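Local coordinates for AclR protein (Streptomyces galilaeus, PDB 2GEY) that is a putative hydroxylase of the SnoaL-like family, probably acting in the biosynthesis of aromatic polyketide antibiotics, at residues G24-W29 / K49-G54. Numbering follows the deposited sequence.
Sequences GIIKHW and KLMEGG
Trp29 N donates to Ile26 O at 3.0 Å, closing a type I beta turn from Ile26 to Trp29; the side chains of Ile25, Ile26 and Trp29 all point toward helix 44-57. Met51 makes every contact from its segment, and no hydrogen bond crosses. Its sulfur reaches the far end of the indole, with SD 3.8 Å from Trp29 CH2 and about as close to CZ2. This is a Met-aromatic contact of oblique geometry: SD lies 5.0 Å from the centroid of the six-membered ring, 72° off its normal. Beyond the sulfur the chain bends (chi3 71°), which carries the methyl on toward Ile25, where CE meets CD1 at 3.9 Å and CG2 at 4.0 Å, tip to tip. Ile26, modelled in two conformers, adds a looser and less certain contact, CG1 to Met51 CE at 4.4 Å; in this conformer CG1 lies 3.7 Å above one face of the indole, offset toward the rim. In this SnoaL-like, NTF2-type fold, Ile25 also packs on Met13, Ala16 and Trp17 of helix 3-18, whereas Trp29 touches Met47 and Val48 of helix 44-57 and meets His35 of strand 33-37 edge-to-face, and the backbone of His28 is hydrogen-bonded to Val114 of strand 113-122.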
loop_
_atom_site.group_PDB
_atom_site.type_symbol
_atom_site.label_atom_id
_atom_site.label_comp_id
_atom_site.label_asym_id
_atom_site.label_seq_id
_atom_site.Cartn_x
_atom_site.Cartn_y
_atom_site.Cartn_z
ATOM N N GLY A 24 8.606 22.178 -9.751
ATOM C CA GLY A 24 9.744 21.683 -8.969
ATOM C C GLY A 24 9.816 20.175 -8.844
ATOM O O GLY A 24 10.838 19.626 -8.436
ATOM N N ILE A 25 8.721 19.497 -9.185
ATOM C CA ILE A 25 8.707 18.047 -9.259
ATOM C C ILE A 25 9.084 17.620 -10.680
ATOM O O ILE A 25 10.017 16.841 -10.885
ATOM C CB ILE A 25 7.302 17.495 -8.919
ATOM C CG1 ILE A 25 6.869 17.952 -7.522
ATOM C CG2 ILE A 25 7.261 15.979 -9.040
ATOM C CD1 ILE A 25 5.404 17.917 -7.330
ATOM N N ILE A 26 8.369 18.150 -11.667
ATOM C CA ILE A 26 8.503 17.693 -13.047
ATOM C C ILE A 26 9.888 18.023 -13.635
ATOM O O ILE A 26 10.347 17.375 -14.581
ATOM C CB ILE A 26 7.327 18.244 -13.908
ATOM C CG1 ILE A 26 6.013 17.597 -13.441
ATOM C CG2 ILE A 26 7.546 17.983 -15.388
ATOM C CD1 ILE A 26 4.766 18.384 -13.770
ATOM N N LYS A 27 10.564 19.019 -13.066
ATOM C CA LYS A 27 11.909 19.375 -13.551
ATOM C C LYS A 27 12.914 18.232 -13.379
ATOM O O LYS A 27 13.963 18.224 -14.022
ATOM C CB LYS A 27 12.429 20.632 -12.851
ATOM C CG LYS A 27 12.707 20.467 -11.385
ATOM C CD LYS A 27 13.070 21.789 -10.733
ATOM C CE LYS A 27 14.484 22.199 -11.028
ATOM N NZ LYS A 27 14.904 23.334 -10.150
ATOM N N HIS A 28 12.596 17.281 -12.505
ATOM C CA HIS A 28 13.474 16.141 -12.244
ATOM C C HIS A 28 13.138 14.929 -13.097
ATOM O O HIS A 28 13.837 13.912 -13.040
ATOM C CB HIS A 28 13.403 15.768 -10.770
ATOM C CG HIS A 28 13.946 16.823 -9.866
ATOM N ND1 HIS A 28 15.283 17.158 -9.840
ATOM C CD2 HIS A 28 13.333 17.645 -8.980
ATOM C CE1 HIS A 28 15.474 18.119 -8.953
ATOM N NE2 HIS A 28 14.307 18.438 -8.424
ATOM N N TRP A 29 12.072 15.030 -13.889
ATOM C CA TRP A 29 11.672 13.933 -14.758
ATOM C C TRP A 29 12.501 13.927 -16.017
ATOM O O TRP A 29 12.734 14.979 -16.623
ATOM C CB TRP A 29 10.215 14.082 -15.172
ATOM C CG TRP A 29 9.218 13.904 -14.105
ATOM C CD1 TRP A 29 9.439 13.676 -12.788
ATOM C CD2 TRP A 29 7.803 13.978 -14.272
ATOM N NE1 TRP A 29 8.243 13.578 -12.117
ATOM C CE2 TRP A 29 7.221 13.765 -13.012
ATOM C CE3 TRP A 29 6.972 14.189 -15.376
ATOM C CZ2 TRP A 29 5.833 13.762 -12.821
ATOM C CZ3 TRP A 29 5.595 14.190 -15.183
ATOM C CH2 TRP A 29 5.043 13.981 -13.919
ATOM N N LYS A 49 -2.085 16.009 -15.111
ATOM C CA LYS A 49 -3.483 16.366 -14.860
ATOM C C LYS A 49 -3.967 15.918 -13.486
ATOM O O LYS A 49 -4.711 16.645 -12.831
ATOM C CB LYS A 49 -4.406 15.795 -15.941
ATOM C CG LYS A 49 -4.242 16.485 -17.265
ATOM C CD LYS A 49 -5.130 15.882 -18.340
ATOM C CE LYS A 49 -4.732 16.384 -19.714
ATOM N NZ LYS A 49 -5.658 15.882 -20.765
ATOM N N LEU A 50 -3.555 14.724 -13.061
ATOM C CA LEU A 50 -3.935 14.205 -11.746
ATOM C C LEU A 50 -3.269 15.017 -10.653
ATOM O O LEU A 50 -3.857 15.255 -9.599
ATOM C CB LEU A 50 -3.527 12.739 -11.596
ATOM C CG LEU A 50 -4.322 11.737 -12.431
ATOM C CD1 LEU A 50 -3.622 10.389 -12.403
ATOM C CD2 LEU A 50 -5.751 11.624 -11.912
ATOM N N MET A 51 -2.028 15.428 -10.909
ATOM C CA MET A 51 -1.287 16.241 -9.951
ATOM C C MET A 51 -1.958 17.605 -9.795
ATOM O O MET A 51 -2.176 18.064 -8.674
ATOM C CB MET A 51 0.171 16.395 -10.399
ATOM C CG MET A 51 0.946 15.084 -10.358
ATOM S SD MET A 51 2.508 15.131 -11.265
ATOM C CE MET A 51 3.483 16.181 -10.194
ATOM N N GLU A 52 -2.295 18.235 -10.920
ATOM C CA GLU A 52 -2.976 19.535 -10.918
ATOM C C GLU A 52 -4.340 19.456 -10.232
ATOM O O GLU A 52 -4.692 20.319 -9.423
ATOM C CB GLU A 52 -3.153 20.059 -12.353
ATOM C CG GLU A 52 -1.839 20.481 -13.015
ATOM C CD GLU A 52 -1.994 20.870 -14.476
ATOM O OE1 GLU A 52 -2.865 20.305 -15.175
ATOM O OE2 GLU A 52 -1.234 21.755 -14.932
ATOM N N GLY A 53 -5.113 18.429 -10.575
ATOM C CA GLY A 53 -6.451 18.245 -10.004
ATOM C C GLY A 53 -6.391 17.953 -8.517
ATOM O O GLY A 53 -7.223 18.435 -7.746
ATOM N N GLY A 54 -5.400 17.163 -8.116
ATOM C CA GLY A 54 -5.190 16.841 -6.711
ATOM C C GLY A 54 -4.846 18.071 -5.894
ATOM O O GLY A 54 -5.389 18.282 -4.810
#